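PDB 1O75: putative DD-carboxypeptidase TP_0574 from Treponema pallidum, which binds penicillin and shows zinc-stimulated carboxypeptidase activity on synthetic depsipeptides, possibly trimming cell-wall peptides so that peptidoglycan is less cross-linked. Local coordinates for residues B[276-285]-B[297-308]. The protein carries 2 engineered substitutions. Numbering follows the deposited sequence.
Sequences YGTKHSADSW and GINYGFDRFKGS. With XE (xenon), chain F.
Arg304 meets the carboxylate of Asp283 side-on, the two side chains reaching toward each other across the gap: NH2 lies 2.8 Å from OD1 of Asp283, and NE gives a second hydrogen bond to OD2, whose syn lone pair it uses. The two flat groups are not coplanar but turned 36° against each other. The arginine chain, straight out to NE, carries the guanidinium across to 276-285, where Lys279 CE lies over one of its faces. Although Lys279 NZ comes within 3.9 Å of Arg304 NH1, the lysine's charge is paired with Asp46, which probably eases the repulsion. Asp283 OD2 also accepts from Lys279 N on its anti side, and a water donates to OD1, so four bonds fix the carboxylate's rotation. Segments 284-285 and 297-298 belong to the two strands of an antiparallel beta hairpin at the border of a four-stranded sheet; at its mouth Gly297 N donates to Asp283 O in a nearly straight bond (2.7 Å). Gly297 also lines the xenon pocket with Tyr260, Cys296 and Phe331, its C 3.8 Å from the xenon. Tyr276, by contrast, belongs to a second four-stranded sheet, pairing with Tyr260. The edge of Phe305 points at the face of Tyr276 in an offset T-shaped pair, planes at 89°, and Phe305 CD1 comes within 3.5 Å of Tyr276 CB. Phe305 is itself sandwiched, Arg304 CG over the centre of one face and Ile298 CG1 over the opposite one, while Asp283 OD1 sits at its edge. With CG anti to the carbonyl carbon (chi1 -47°), the Tyr276 ring runs along 304-308, its OH 3.5 Å from Ser308 CB and linked through a water to Lys306 O.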
loop_
_atom_site.group_PDB
_atom_site.type_symbol
_atom_site.label_atom_id
_atom_site.label_comp_id
_atom_site.label_asym_id
_atom_site.label_seq_id
_atom_site.Cartn_x
_atom_site.Cartn_y
_atom_site.Cartn_z
ATOM N N TYR B 276 10.705 -21.413 17.805
ATOM C CA TYR B 276 9.500 -20.875 18.408
ATOM C C TYR B 276 8.310 -21.076 17.470
ATOM O O TYR B 276 8.461 -21.111 16.243
ATOM C CB TYR B 276 9.671 -19.372 18.693
ATOM C CG TYR B 276 10.984 -19.014 19.371
ATOM C CD1 TYR B 276 11.206 -19.311 20.718
ATOM C CD2 TYR B 276 12.002 -18.397 18.661
ATOM C CE1 TYR B 276 12.448 -18.994 21.346
ATOM C CE2 TYR B 276 13.243 -18.068 19.272
ATOM C CZ TYR B 276 13.450 -18.372 20.608
ATOM O OH TYR B 276 14.628 -18.012 21.212
ATOM N N GLY B 277 7.136 -21.240 18.064
ATOM C CA GLY B 277 5.909 -21.381 17.295
ATOM C C GLY B 277 5.323 -19.975 17.266
ATOM O O GLY B 277 5.789 -19.104 18.014
ATOM N N THR B 278 4.319 -19.744 16.423
ATOM C CA THR B 278 3.706 -18.425 16.309
ATOM C C THR B 278 2.186 -18.550 16.228
ATOM O O THR B 278 1.644 -19.641 16.010
ATOM C CB THR B 278 4.155 -17.705 15.040
ATOM O OG1 THR B 278 3.764 -18.488 13.897
ATOM C CG2 THR B 278 5.696 -17.475 15.037
ATOM N N LYS B 279 1.510 -17.418 16.390
ATOM C CA LYS B 279 0.047 -17.381 16.313
ATOM C C LYS B 279 -0.298 -16.305 15.294
ATOM O O LYS B 279 0.233 -15.198 15.347
ATOM C CB LYS B 279 -0.534 -17.044 17.684
ATOM C CG LYS B 279 -0.222 -18.128 18.695
ATOM C CD LYS B 279 -1.002 -17.964 19.990
ATOM C CE LYS B 279 -0.543 -16.758 20.773
ATOM N NZ LYS B 279 -1.175 -16.742 22.145
ATOM N N HIS B 280 -1.184 -16.618 14.361
ATOM C CA HIS B 280 -1.506 -15.629 13.340
ATOM C C HIS B 280 -2.179 -14.405 13.946
ATOM O O HIS B 280 -2.820 -14.496 14.983
ATOM C CB HIS B 280 -2.398 -16.239 12.260
ATOM C CG HIS B 280 -2.468 -15.404 11.028
ATOM N ND1 HIS B 280 -1.344 -15.079 10.296
ATOM C CD2 HIS B 280 -3.512 -14.795 10.416
ATOM C CE1 HIS B 280 -1.694 -14.306 9.284
ATOM N NE2 HIS B 280 -3.002 -14.116 9.334
ATOM N N SER B 281 -1.994 -13.266 13.294
ATOM C CA SER B 281 -2.546 -11.989 13.717
ATOM C C SER B 281 -1.660 -11.382 14.792
ATOM O O SER B 281 -1.295 -10.223 14.714
ATOM C CB SER B 281 -3.972 -12.144 14.234
ATOM O OG SER B 281 -4.491 -10.857 14.470
ATOM N N ALA B 282 -1.289 -12.160 15.794
ATOM C CA ALA B 282 -0.398 -11.619 16.810
ATOM C C ALA B 282 1.048 -11.573 16.284
ATOM O O ALA B 282 1.753 -10.587 16.490
ATOM C CB ALA B 282 -0.466 -12.481 18.086
ATOM N N ASP B 283 1.476 -12.624 15.578
ATOM C CA ASP B 283 2.864 -12.715 15.099
ATOM C C ASP B 283 3.058 -12.680 13.599
ATOM O O ASP B 283 4.190 -12.509 13.115
ATOM C CB ASP B 283 3.505 -14.009 15.623
ATOM C CG ASP B 283 3.305 -14.188 17.111
ATOM O OD1 ASP B 283 3.453 -13.196 17.851
ATOM O OD2 ASP B 283 2.995 -15.311 17.543
ATOM N N SER B 284 1.971 -12.879 12.856
ATOM C CA SER B 284 2.070 -12.858 11.401
ATOM C C SER B 284 0.802 -12.254 10.827
ATOM O O SER B 284 -0.252 -12.299 11.456
ATOM C CB SER B 284 2.268 -14.266 10.827
ATOM O OG SER B 284 1.278 -15.190 11.264
ATOM N N TRP B 285 0.910 -11.695 9.632
ATOM C CA TRP B 285 -0.265 -11.096 9.033
ATOM C C TRP B 285 -0.105 -10.947 7.537
ATOM O O TRP B 285 1.022 -10.995 6.993
ATOM C CB TRP B 285 -0.568 -9.745 9.702
ATOM C CG TRP B 285 0.587 -8.805 9.718
ATOM C CD1 TRP B 285 0.873 -7.839 8.792
ATOM C CD2 TRP B 285 1.665 -8.777 10.675
ATOM N NE1 TRP B 285 2.060 -7.217 9.108
ATOM C CE2 TRP B 285 2.569 -7.773 10.255
ATOM C CE3 TRP B 285 1.953 -9.503 11.836
ATOM C CZ2 TRP B 285 3.749 -7.480 10.957
ATOM C CZ3 TRP B 285 3.130 -9.214 12.537
ATOM C CH2 TRP B 285 4.010 -8.212 12.092
ATOM N N GLY B 297 6.443 -11.089 12.632
ATOM C CA GLY B 297 7.082 -10.233 13.604
ATOM C C GLY B 297 7.423 -10.964 14.882
ATOM O O GLY B 297 6.957 -12.088 15.113
ATOM N N ILE B 298 8.212 -10.322 15.732
ATOM C CA ILE B 298 8.564 -10.958 16.983
ATOM C C ILE B 298 8.746 -9.904 18.063
ATOM O O ILE B 298 9.122 -8.771 17.777
ATOM C CB ILE B 298 9.871 -11.783 16.824
ATOM C CG1 ILE B 298 10.106 -12.657 18.058
ATOM C CG2 ILE B 298 11.083 -10.838 16.598
ATOM C CD1 ILE B 298 11.329 -13.580 17.905
ATOM N N ASN B 299 8.408 -10.262 19.289
ATOM C CA ASN B 299 8.642 -9.365 20.421
ATOM C C ASN B 299 9.434 -10.241 21.375
ATOM O O ASN B 299 8.914 -11.221 21.885
ATOM C CB ASN B 299 7.350 -8.913 21.100
ATOM C CG ASN B 299 7.622 -7.955 22.244
ATOM O OD1 ASN B 299 8.228 -8.339 23.248
ATOM N ND2 ASN B 299 7.188 -6.701 22.097
ATOM N N TYR B 300 10.691 -9.884 21.612
ATOM C CA TYR B 300 11.557 -10.710 22.457
ATOM C C TYR B 300 11.020 -10.946 23.857
ATOM O O TYR B 300 11.426 -11.886 24.531
ATOM C CB TYR B 300 12.952 -10.082 22.523
ATOM C CG TYR B 300 13.536 -9.814 21.148
ATOM C CD1 TYR B 300 14.134 -8.585 20.849
ATOM C CD2 TYR B 300 13.489 -10.797 20.139
ATOM C CE1 TYR B 300 14.673 -8.332 19.587
ATOM C CE2 TYR B 300 14.030 -10.558 18.875
ATOM C CZ TYR B 300 14.622 -9.323 18.608
ATOM O OH TYR B 300 15.168 -9.082 17.369
ATOM N N GLY B 301 10.088 -10.101 24.290
ATOM C CA GLY B 301 9.546 -10.248 25.632
ATOM C C GLY B 301 8.337 -11.145 25.789
ATOM O O GLY B 301 7.874 -11.341 26.907
ATOM N N PHE B 302 7.802 -11.697 24.695
ATOM C CA PHE B 302 6.637 -12.572 24.807
ATOM C C PHE B 302 7.074 -13.905 25.380
ATOM O O PHE B 302 8.166 -14.380 25.085
ATOM C CB PHE B 302 5.990 -12.823 23.440
ATOM C CG PHE B 302 5.316 -11.603 22.825
ATOM C CD1 PHE B 302 5.213 -10.392 23.519
ATOM C CD2 PHE B 302 4.763 -11.690 21.546
ATOM C CE1 PHE B 302 4.562 -9.281 22.939
ATOM C CE2 PHE B 302 4.118 -10.610 20.961
ATOM C CZ PHE B 302 4.014 -9.392 21.658
ATOM N N ASP B 303 6.226 -14.535 26.179
ATOM C CA ASP B 303 6.611 -15.820 26.753
ATOM C C ASP B 303 6.917 -16.884 25.707
ATOM O O ASP B 303 7.824 -17.705 25.905
ATOM C CB ASP B 303 5.531 -16.352 27.691
ATOM C CG ASP B 303 5.319 -15.465 28.910
ATOM O OD1 ASP B 303 6.234 -14.695 29.281
ATOM O OD2 ASP B 303 4.226 -15.553 29.495
ATOM N N ARG B 304 6.174 -16.888 24.590
ATOM C CA ARG B 304 6.428 -17.901 23.573
ATOM C C ARG B 304 7.739 -17.692 22.825
ATOM O O ARG B 304 8.129 -18.540 22.021
ATOM C CB ARG B 304 5.260 -17.993 22.576
ATOM C CG ARG B 304 4.955 -16.723 21.750
ATOM C CD ARG B 304 3.635 -16.931 20.917
ATOM N NE ARG B 304 3.201 -15.674 20.298
ATOM C CZ ARG B 304 2.568 -14.695 20.948
ATOM N NH1 ARG B 304 2.268 -14.838 22.229
ATOM N NH2 ARG B 304 2.316 -13.530 20.347
ATOM N N PHE B 305 8.398 -16.566 23.070
ATOM C CA PHE B 305 9.688 -16.253 22.440
ATOM C C PHE B 305 10.796 -16.089 23.500
ATOM O O PHE B 305 11.842 -15.495 23.246
ATOM C CB PHE B 305 9.585 -14.968 21.591
ATOM C CG PHE B 305 8.564 -15.066 20.479
ATOM C CD1 PHE B 305 8.547 -16.173 19.649
ATOM C CD2 PHE B 305 7.614 -14.057 20.280
ATOM C CE1 PHE B 305 7.587 -16.294 18.622
ATOM C CE2 PHE B 305 6.646 -14.155 19.255
ATOM C CZ PHE B 305 6.628 -15.275 18.426
ATOM N N LYS B 306 10.553 -16.633 24.680
ATOM C CA LYS B 306 11.505 -16.522 25.780
ATOM C C LYS B 306 12.913 -16.944 25.354
ATOM O O LYS B 306 13.103 -18.054 24.872
ATOM C CB LYS B 306 11.044 -17.395 26.956
ATOM C CG LYS B 306 11.904 -17.210 28.197
ATOM C CD LYS B 306 11.481 -18.125 29.346
ATOM C CE LYS B 306 12.513 -18.053 30.473
ATOM N NZ LYS B 306 12.039 -18.724 31.719
ATOM N N GLY B 307 13.876 -16.040 25.513
ATOM C CA GLY B 307 15.255 -16.336 25.167
ATOM C C GLY B 307 15.662 -15.824 23.801
ATOM O O GLY B 307 16.836 -15.885 23.431
ATOM N N SER B 308 14.698 -15.311 23.041
ATOM C CA SER B 308 14.998 -14.820 21.708
ATOM C C SER B 308 15.623 -13.461 21.858
ATOM O O SER B 308 15.564 -12.875 22.919
ATOM C CB SER B 308 13.712 -14.681 20.900
ATOM O OG SER B 308 12.883 -13.713 21.519
HETATM XE XE XE F . 10.093 -12.537 12.711
HETATM O O HOH W 1 15.119 -19.302 23.425
HETATM O O HOH W 2 7.428 -20.916 21.039
HETATM O O HOH W 3 5.268 -11.368 17.504
#